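Local atomic coordinates of aromatic-L-amino-acid decarboxylase (Catharanthus roseus, PDB entry 6EEW), a protein that catalyses the pyridoxal 5'-phosphate-dependent decarboxylation of L-tryptophan to tryptamine and of 5-hydroxy-L-tryptophan to serotonin. Residues G192-Y197 against G249-F254; V237-V242 against A277-I282; S170-I175 against C210-I215. All blocks are in the same frame, centred on the assembly; numbering follows the deposited sequence.

Contact 1. Residues G192-Y197 against G249-F254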
loop_
_atom_site.group_PDB
_atom_site.type_symbol
_atom_site.label_atom_id
_atom_site.label_comp_id
_atom_site.label_asym_id
_atom_site.label_seq_id
_atom_site.Cartn_x
_atom_site.Cartn_y
_atom_site.Cartn_z
ATOM N N GLY A 192 27.267 -9.888 -3.550
ATOM C CA GLY A 192 27.435 -10.795 -4.669
ATOM C C GLY A 192 27.540 -12.261 -4.298
ATOM O O GLY A 192 27.637 -13.101 -5.197
ATOM N N LYS A 193 27.576 -12.584 -3.004
ATOM C CA LYS A 193 27.618 -13.959 -2.515
ATOM C C LYS A 193 26.274 -14.470 -2.016
ATOM O O LYS A 193 26.133 -15.680 -1.808
ATOM C CB LYS A 193 28.633 -14.079 -1.373
ATOM C CG LYS A 193 30.041 -13.751 -1.797
ATOM C CD LYS A 193 31.031 -13.856 -0.652
ATOM C CE LYS A 193 32.432 -13.529 -1.139
ATOM N NZ LYS A 193 33.458 -13.674 -0.071
ATOM N N LEU A 194 25.297 -13.589 -1.808
ATOM C CA LEU A 194 24.066 -13.949 -1.110
ATOM C C LEU A 194 23.099 -14.650 -2.059
ATOM O O LEU A 194 22.743 -14.108 -3.113
ATOM C CB LEU A 194 23.429 -12.699 -0.508
ATOM C CG LEU A 194 24.407 -11.825 0.285
ATOM C CD1 LEU A 194 23.674 -10.702 1.012
ATOM C CD2 LEU A 194 25.256 -12.647 1.249
ATOM N N VAL A 195 22.665 -15.849 -1.682
ATOM C CA VAL A 195 21.793 -16.667 -2.517
ATOM C C VAL A 195 20.423 -16.765 -1.869
ATOM O O VAL A 195 20.309 -16.976 -0.654
ATOM C CB VAL A 195 22.383 -18.070 -2.747
ATOM C CG1 VAL A 195 21.444 -18.907 -3.621
ATOM C CG2 VAL A 195 23.746 -17.945 -3.382
ATOM N N CYS A 196 19.383 -16.615 -2.682
ATOM C CA CYS A 196 18.007 -16.760 -2.243
ATOM C C CYS A 196 17.415 -17.989 -2.914
ATOM O O CYS A 196 17.736 -18.281 -4.070
ATOM C CB CYS A 196 17.161 -15.534 -2.603
ATOM S SG CYS A 196 17.629 -13.996 -1.787
ATOM N N TYR A 197 16.544 -18.698 -2.187
ATOM C CA TYR A 197 15.953 -19.948 -2.641
ATOM C C TYR A 197 14.431 -19.844 -2.610
ATOM O O TYR A 197 13.856 -19.291 -1.664
ATOM C CB TYR A 197 16.421 -21.127 -1.769
ATOM C CG TYR A 197 17.931 -21.253 -1.625
ATOM C CD1 TYR A 197 18.611 -20.599 -0.608
ATOM C CD2 TYR A 197 18.667 -22.045 -2.494
ATOM C CE1 TYR A 197 19.991 -20.719 -0.474
ATOM C CE2 TYR A 197 20.047 -22.176 -2.366
ATOM C CZ TYR A 197 20.702 -21.511 -1.353
ATOM O OH TYR A 197 22.068 -21.638 -1.230
ATOM N N GLY A 249 31.375 -21.316 -2.212
ATOM C CA GLY A 249 31.695 -20.063 -1.566
ATOM C C GLY A 249 30.555 -19.087 -1.393
ATOM O O GLY A 249 30.788 -17.985 -0.875
ATOM N N TYR A 250 29.343 -19.431 -1.829
ATOM C CA TYR A 250 28.211 -18.529 -1.681
ATOM C C TYR A 250 27.686 -18.563 -0.251
ATOM O O TYR A 250 28.018 -19.443 0.550
ATOM C CB TYR A 250 27.094 -18.903 -2.658
ATOM C CG TYR A 250 27.483 -18.690 -4.093
ATOM C CD1 TYR A 250 28.241 -19.639 -4.768
ATOM C CD2 TYR A 250 27.129 -17.530 -4.771
ATOM C CE1 TYR A 250 28.627 -19.448 -6.087
ATOM C CE2 TYR A 250 27.501 -17.336 -6.088
ATOM C CZ TYR A 250 28.253 -18.295 -6.740
ATOM O OH TYR A 250 28.631 -18.103 -8.050
ATOM N N VAL A 251 26.851 -17.583 0.064
ATOM C CA VAL A 251 26.246 -17.455 1.385
ATOM C C VAL A 251 24.738 -17.623 1.246
ATOM O O VAL A 251 24.059 -16.725 0.722
ATOM C CB VAL A 251 26.626 -16.118 2.036
ATOM C CG1 VAL A 251 25.848 -15.913 3.304
ATOM C CG2 VAL A 251 28.113 -16.134 2.352
ATOM N N PRO A 252 24.186 -18.765 1.665
ATOM C CA PRO A 252 22.726 -18.943 1.650
ATOM C C PRO A 252 22.044 -17.983 2.611
ATOM O O PRO A 252 22.338 -17.953 3.809
ATOM C CB PRO A 252 22.541 -20.403 2.087
ATOM C CG PRO A 252 23.886 -21.066 1.882
ATOM C CD PRO A 252 24.889 -19.968 2.137
ATOM N N LEU A 253 21.062 -17.256 2.096
ATOM C CA LEU A 253 20.529 -16.087 2.776
ATOM C C LEU A 253 19.054 -16.217 3.101
ATOM O O LEU A 253 18.641 -15.958 4.242
ATOM C CB LEU A 253 20.741 -14.866 1.878
ATOM C CG LEU A 253 20.276 -13.504 2.373
ATOM C CD1 LEU A 253 21.233 -12.919 3.405
ATOM C CD2 LEU A 253 20.091 -12.581 1.181
ATOM N N PHE A 254 18.246 -16.633 2.137
ATOM C CA PHE A 254 16.811 -16.472 2.285
ATOM C C PHE A 254 16.136 -17.639 1.604
ATOM O O PHE A 254 16.526 -18.035 0.499
ATOM C CB PHE A 254 16.315 -15.167 1.663
ATOM C CG PHE A 254 14.861 -14.868 1.932
ATOM C CD1 PHE A 254 13.878 -15.230 1.035
ATOM C CD2 PHE A 254 14.493 -14.190 3.076
ATOM C CE1 PHE A 254 12.540 -14.929 1.289
ATOM C CE2 PHE A 254 13.153 -13.877 3.335
ATOM C CZ PHE A 254 12.181 -14.249 2.440
#
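Y197 lays its ring alongside P252, the two side chains pointing the same way from neighbouring strands. Its CB stands 3.8 Å from F254 O, the same carbonyl that accepts the Y197 backbone N. With CG anti to the carbonyl carbon (chi1 -53°), the ring runs back along its own strand, past V195: CD1 still meets F254 O at the ring edge, CE1 lies 3.6 Å from P252 CB, and OH touches both CB and CG of that proline before hydrogen bonding to D245 on helix 235-247. V195 CG1 sits over one face of the ring, toward its rim. A leucine in place of this tyrosine would probably leave the D245 carboxylate without its phenol partner and open a gap beside P252.

The backbones pair as adjacent parallel strands in the large mixed sheet of fold type I of pyridoxal-phosphate enzymes, and the pairing is interrupted by a beta bulge. V251 N meets K193 O at 2.8 Å in an almost straight bond (176° at the hydrogen). V195 N then binds V251 O. One carbonyl serves the bulge: V195 O takes L253 N at 2.9 Å and F254 N weakly at 3.5 Å. L253, the extra residue of the bulge, points its side chain toward strand 194-199, where its CD2 packs 3.7 Å from L194 CB, while L194 CD2 lies beside V251 CB. Near the start of the pairing, the V195 and Y250 side chains cross obliquely, with V195 CG2 3.6 Å from Y250 CB.

Contact 2. Residues V237-V242 against A277-I282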
loop_
_atom_site.group_PDB
_atom_site.type_symbol
_atom_site.label_atom_id
_atom_site.label_comp_id
_atom_site.label_asym_id
_atom_site.label_seq_id
_atom_site.Cartn_x
_atom_site.Cartn_y
_atom_site.Cartn_z
ATOM N N VAL A 237 16.303 -32.083 -1.862
ATOM C CA VAL A 237 16.691 -31.233 -2.988
ATOM C C VAL A 237 17.306 -29.929 -2.489
ATOM O O VAL A 237 18.397 -29.516 -2.918
ATOM C CB VAL A 237 15.471 -30.969 -3.894
ATOM C CG1 VAL A 237 15.802 -29.922 -4.958
ATOM C CG2 VAL A 237 15.013 -32.259 -4.555
ATOM N N LEU A 238 16.612 -29.265 -1.571
ATOM C CA LEU A 238 17.100 -27.996 -1.050
ATOM C C LEU A 238 18.426 -28.161 -0.323
ATOM O O LEU A 238 19.312 -27.308 -0.440
ATOM C CB LEU A 238 16.053 -27.391 -0.122
ATOM C CG LEU A 238 16.410 -26.138 0.672
ATOM C CD1 LEU A 238 16.746 -24.967 -0.250
ATOM C CD2 LEU A 238 15.248 -25.773 1.617
ATOM N N ARG A 239 18.574 -29.233 0.460
ATOM C CA ARG A 239 19.822 -29.428 1.181
ATOM C C ARG A 239 20.968 -29.601 0.211
ATOM O O ARG A 239 22.055 -29.039 0.405
ATOM C CB ARG A 239 19.751 -30.644 2.089
ATOM C CG ARG A 239 21.130 -31.051 2.578
ATOM C CD ARG A 239 21.058 -32.237 3.492
ATOM N NE ARG A 239 20.310 -31.915 4.700
ATOM C CZ ARG A 239 20.831 -31.299 5.752
ATOM N NH1 ARG A 239 22.116 -30.939 5.748
ATOM N NH2 ARG A 239 20.066 -31.054 6.808
ATOM N N LYS A 240 20.745 -30.386 -0.842
ATOM C CA LYS A 240 21.790 -30.581 -1.836
ATOM C C LYS A 240 22.183 -29.243 -2.459
ATOM O O LYS A 240 23.376 -28.917 -2.576
ATOM C CB LYS A 240 21.307 -31.570 -2.898
ATOM C CG LYS A 240 22.325 -31.846 -3.980
ATOM C CD LYS A 240 23.596 -32.378 -3.330
ATOM C CE LYS A 240 24.687 -32.654 -4.342
ATOM N NZ LYS A 240 25.949 -33.043 -3.656
ATOM N N MET A 241 21.184 -28.430 -2.820
ATOM C CA MET A 241 21.469 -27.121 -3.408
ATOM C C MET A 241 22.248 -26.234 -2.442
ATOM O O MET A 241 23.236 -25.595 -2.824
ATOM C CB MET A 241 20.168 -26.440 -3.838
ATOM C CG MET A 241 19.410 -27.165 -4.951
ATOM S SD MET A 241 17.768 -26.477 -5.265
ATOM C CE MET A 241 18.187 -24.815 -5.800
ATOM N N VAL A 242 21.807 -26.168 -1.187
ATOM C CA VAL A 242 22.461 -25.304 -0.210
ATOM C C VAL A 242 23.906 -25.731 -0.002
ATOM O O VAL A 242 24.814 -24.894 0.066
ATOM C CB VAL A 242 21.681 -25.304 1.118
ATOM C CG1 VAL A 242 22.464 -24.568 2.196
ATOM C CG2 VAL A 242 20.297 -24.675 0.935
ATOM N N ALA A 277 16.791 -24.448 7.332
ATOM C CA ALA A 277 17.115 -23.024 7.417
ATOM C C ALA A 277 17.953 -22.761 8.661
ATOM O O ALA A 277 19.010 -22.117 8.592
ATOM C CB ALA A 277 15.844 -22.183 7.417
ATOM N N ASN A 278 17.505 -23.292 9.805
ATOM C CA ASN A 278 18.269 -23.158 11.040
ATOM C C ASN A 278 19.674 -23.706 10.872
ATOM O O ASN A 278 20.651 -23.066 11.280
ATOM C CB ASN A 278 17.563 -23.872 12.192
ATOM C CG ASN A 278 16.319 -23.151 12.662
ATOM O OD1 ASN A 278 15.280 -23.179 12.001
ATOM N ND2 ASN A 278 16.412 -22.515 13.823
ATOM N N GLU A 279 19.808 -24.874 10.247
ATOM C CA GLU A 279 21.137 -25.471 10.152
ATOM C C GLU A 279 22.101 -24.583 9.385
ATOM O O GLU A 279 23.262 -24.433 9.782
ATOM C CB GLU A 279 21.073 -26.845 9.497
ATOM C CG GLU A 279 22.453 -27.411 9.160
ATOM C CD GLU A 279 22.367 -28.815 8.587
ATOM O OE1 GLU A 279 21.228 -29.341 8.541
ATOM O OE2 GLU A 279 23.417 -29.386 8.183
ATOM N N PHE A 280 21.651 -23.968 8.295
ATOM C CA PHE A 280 22.590 -23.236 7.455
ATOM C C PHE A 280 22.518 -21.726 7.641
ATOM O O PHE A 280 23.120 -20.994 6.850
ATOM C CB PHE A 280 22.374 -23.597 5.985
ATOM C CG PHE A 280 22.796 -24.991 5.637
ATOM C CD1 PHE A 280 24.127 -25.283 5.441
ATOM C CD2 PHE A 280 21.866 -26.005 5.519
ATOM C CE1 PHE A 280 24.535 -26.573 5.119
ATOM C CE2 PHE A 280 22.263 -27.300 5.204
ATOM C CZ PHE A 280 23.604 -27.582 5.003
ATOM N N GLY A 281 21.853 -21.248 8.694
ATOM C CA GLY A 281 21.748 -19.819 8.931
ATOM C C GLY A 281 20.932 -19.075 7.903
ATOM O O GLY A 281 21.137 -17.876 7.702
ATOM N N ILE A 282 20.016 -19.762 7.243
ATOM C CA ILE A 282 19.151 -19.179 6.228
ATOM C C ILE A 282 17.912 -18.616 6.898
ATOM O O ILE A 282 17.260 -19.301 7.695
ATOM C CB ILE A 282 18.768 -20.236 5.180
ATOM C CG1 ILE A 282 20.033 -20.797 4.516
ATOM C CG2 ILE A 282 17.754 -19.670 4.193
ATOM C CD1 ILE A 282 19.825 -22.093 3.762
#
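R239 and E279 join two helices that each belong to a beta-alpha-beta crossover of the central sheet: helix 235-247 leads into strand 251-258, and helix 270-280 follows that strand and leads on to strand 283-287. The arginine sets CG anti to its own amide nitrogen (chi1 166°) and stays extended to CD, then bends at chi3 (-63°), which turns the guanidinium across the gap between the helices. E279 comes to meet it with an extended chain, and the two side chains cross at about a right angle.

The grip is end-on and two-pronged. R239 NH2 reaches E279 OE1 at 2.7 Å, and R239 NH1 reaches E279 OE2 at the longer 3.2 Å, each oxygen being met on its syn side. Both oxygens lie close to the guanidinium plane, but the carboxylate is twisted 43° against that plane, and both nitrogens approach from out of the carboxylate plane. R239 NH1 also forms a salt bridge with E243, one turn further along its own helix, and two carboxylates thus share one arginine, which probably helps to balance their charge.

F280 is flanked on both faces. V242 CG1 makes a CH-pi contact 3.6 Å from the ring centroid, displaced toward CG, while E279 CG lies over the opposite face. R239 NH1 lies at the edge of the ring, 3.7 Å from F280 CE2. A Schellman motif follows: G281 takes positive phi, and I282 N bonds back to A277 O. This reversal brings I282 round toward V242, tip to tip, with I282 CD1 3.9 Å from V242 CG2.

Contact 3. Residues S170-I175 against C210-I215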
loop_
_atom_site.group_PDB
_atom_site.type_symbol
_atom_site.label_atom_id
_atom_site.label_comp_id
_atom_site.label_asym_id
_atom_site.label_seq_id
_atom_site.Cartn_x
_atom_site.Cartn_y
_atom_site.Cartn_z
ATOM N N SER A 170 5.691 -7.577 2.020
ATOM C CA SER A 170 6.096 -8.302 3.224
ATOM C C SER A 170 7.331 -9.148 2.959
ATOM O O SER A 170 8.298 -9.129 3.737
ATOM C CB SER A 170 4.945 -9.147 3.727
ATOM O OG SER A 170 3.876 -8.293 4.049
ATOM N N ILE A 171 7.313 -9.911 1.870
ATOM C CA ILE A 171 8.478 -10.709 1.510
ATOM C C ILE A 171 9.672 -9.809 1.237
ATOM O O ILE A 171 10.802 -10.122 1.634
ATOM C CB ILE A 171 8.169 -11.618 0.310
ATOM C CG1 ILE A 171 7.164 -12.697 0.735
ATOM C CG2 ILE A 171 9.423 -12.324 -0.142
ATOM C CD1 ILE A 171 6.830 -13.701 -0.363
ATOM N N LEU A 172 9.453 -8.695 0.528
ATOM C CA LEU A 172 10.540 -7.762 0.249
ATOM C C LEU A 172 11.176 -7.258 1.539
ATOM O O LEU A 172 12.405 -7.208 1.656
ATOM C CB LEU A 172 10.015 -6.602 -0.600
ATOM C CG LEU A 172 10.976 -5.469 -0.956
ATOM C CD1 LEU A 172 12.208 -5.990 -1.678
ATOM C CD2 LEU A 172 10.276 -4.413 -1.798
ATOM N N CYS A 173 10.356 -6.908 2.532
ATOM C CA CYS A 173 10.889 -6.438 3.807
ATOM C C CYS A 173 11.702 -7.528 4.504
ATOM O O CYS A 173 12.815 -7.271 4.989
ATOM C CB CYS A 173 9.744 -5.915 4.683
ATOM S SG CYS A 173 9.165 -4.196 4.171
ATOM N N THR A 174 11.178 -8.760 4.555
ATOM C CA THR A 174 11.958 -9.793 5.239
ATOM C C THR A 174 13.233 -10.113 4.483
ATOM O O THR A 174 14.275 -10.378 5.102
ATOM C CB THR A 174 11.127 -11.067 5.477
ATOM O OG1 THR A 174 10.824 -11.714 4.231
ATOM C CG2 THR A 174 9.858 -10.730 6.218
ATOM N N ILE A 175 13.188 -10.060 3.151
ATOM C CA ILE A 175 14.391 -10.275 2.350
ATOM C C ILE A 175 15.430 -9.197 2.636
ATOM O O ILE A 175 16.634 -9.476 2.715
ATOM C CB ILE A 175 14.047 -10.299 0.852
ATOM C CG1 ILE A 175 13.054 -11.407 0.533
ATOM C CG2 ILE A 175 15.311 -10.450 0.019
ATOM C CD1 ILE A 175 12.754 -11.507 -0.962
ATOM N N CYS A 210 13.294 -10.694 -5.065
ATOM C CA CYS A 210 14.734 -10.806 -4.838
ATOM C C CYS A 210 15.499 -9.761 -5.648
ATOM O O CYS A 210 16.430 -9.123 -5.143
ATOM C CB CYS A 210 15.221 -12.207 -5.195
ATOM S SG CYS A 210 14.524 -13.530 -4.152
ATOM N N LYS A 211 15.129 -9.590 -6.917
ATOM C CA LYS A 211 15.799 -8.607 -7.760
ATOM C C LYS A 211 15.623 -7.202 -7.192
ATOM O O LYS A 211 16.569 -6.404 -7.176
ATOM C CB LYS A 211 15.252 -8.695 -9.186
ATOM C CG LYS A 211 15.809 -7.671 -10.149
ATOM C CD LYS A 211 15.151 -7.783 -11.522
ATOM C CE LYS A 211 15.813 -6.830 -12.505
ATOM N NZ LYS A 211 15.267 -6.937 -13.887
ATOM N N LEU A 212 14.418 -6.887 -6.707
ATOM C CA LEU A 212 14.183 -5.579 -6.112
ATOM C C LEU A 212 15.137 -5.298 -4.962
ATOM O O LEU A 212 15.522 -4.142 -4.749
ATOM C CB LEU A 212 12.738 -5.460 -5.639
ATOM C CG LEU A 212 11.693 -5.494 -6.754
ATOM C CD1 LEU A 212 10.325 -5.186 -6.192
ATOM C CD2 LEU A 212 12.057 -4.494 -7.857
ATOM N N ALA A 213 15.504 -6.328 -4.192
ATOM C CA ALA A 213 16.394 -6.155 -3.049
ATOM C C ALA A 213 17.857 -6.095 -3.451
ATOM O O ALA A 213 18.712 -5.880 -2.583
ATOM C CB ALA A 213 16.194 -7.276 -2.033
ATOM N N GLY A 214 18.162 -6.277 -4.732
ATOM C CA GLY A 214 19.526 -6.229 -5.196
ATOM C C GLY A 214 20.229 -7.561 -5.268
ATOM O O GLY A 214 21.439 -7.593 -5.519
ATOM N N ILE A 215 19.509 -8.670 -5.086
ATOM C CA ILE A 215 20.134 -9.973 -5.245
ATOM C C ILE A 215 20.627 -10.100 -6.676
ATOM O O ILE A 215 19.905 -9.763 -7.626
ATOM C CB ILE A 215 19.139 -11.093 -4.898
ATOM C CG1 ILE A 215 18.484 -10.844 -3.540
ATOM C CG2 ILE A 215 19.865 -12.432 -4.815
ATOM C CD1 ILE A 215 19.454 -10.938 -2.377
#
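L172 and I175, one turn apart on helix 167-186, meet the end of helix 206-212 through apolar contacts alone; no hydrogen bond crosses between the two segments. L172 places CG trans to the backbone nitrogen (chi1 177°), which carries its CD1 branch across to L212 CB at 4.0 Å. The two leucines cross at about a right angle, and the same methyl also lies 4.2 Å from A213 CB. I175 packs its CG2 3.9 Å from A213 CB, and its longer branch points toward C210 SG. The small alanine is therefore touched by both L172 and I175, and its small size is consistent with the close approach of the backbones, the CA atoms of L172 and A213 being 6.9 Å apart. All five of these residues are buried.

The polar interactions shape the turn rather than bridge the gap. The helix ends in a Schellman motif in which I215 N bonds back to C210 O at 3.1 Å and G214 N to K211 O at 2.9 Å. G214 adopts positive phi, with backbone angles at which a CB would be jammed against the preceding carbonyl, so glycine suits the position. Carbonyls of this last turn receive arginines: A213 O is bonded by R179 of the same chain, and L212 O by R179 of the second subunit. Such positive groups would probably offset the negative pole of the helix end.

At the dimer interface L212 faces L342 of the second subunit. Within the chain, helix 167-186 rests on strands 251-258 and 283-287, with I175 against F254 and I171 against H285.

In the fold
The strand pair of contact 1 is the layer between the other two. Contact 2, with its centre about 10 Å from that of contact 1, covers the side of the sheet bearing P252, and P252 CB lies 3.5 Å from I282 CG1. Contact 3, its centre about 13 Å from that of contact 1, covers the side bearing C196 and F254: C196 SG packs 3.6 Å from I215 CD1, and C196 CB 3.7 Å from C210 SG. Contacts 2 and 3 do not touch, their nearest atoms being about 9 Å apart. Contact 3 runs closest to the active site, with the L172 side chain about 6 Å from that of S168, a probable cofactor-binding residue, and the C210 side chain about 10 Å from that of H203, which binds L-tryptophan.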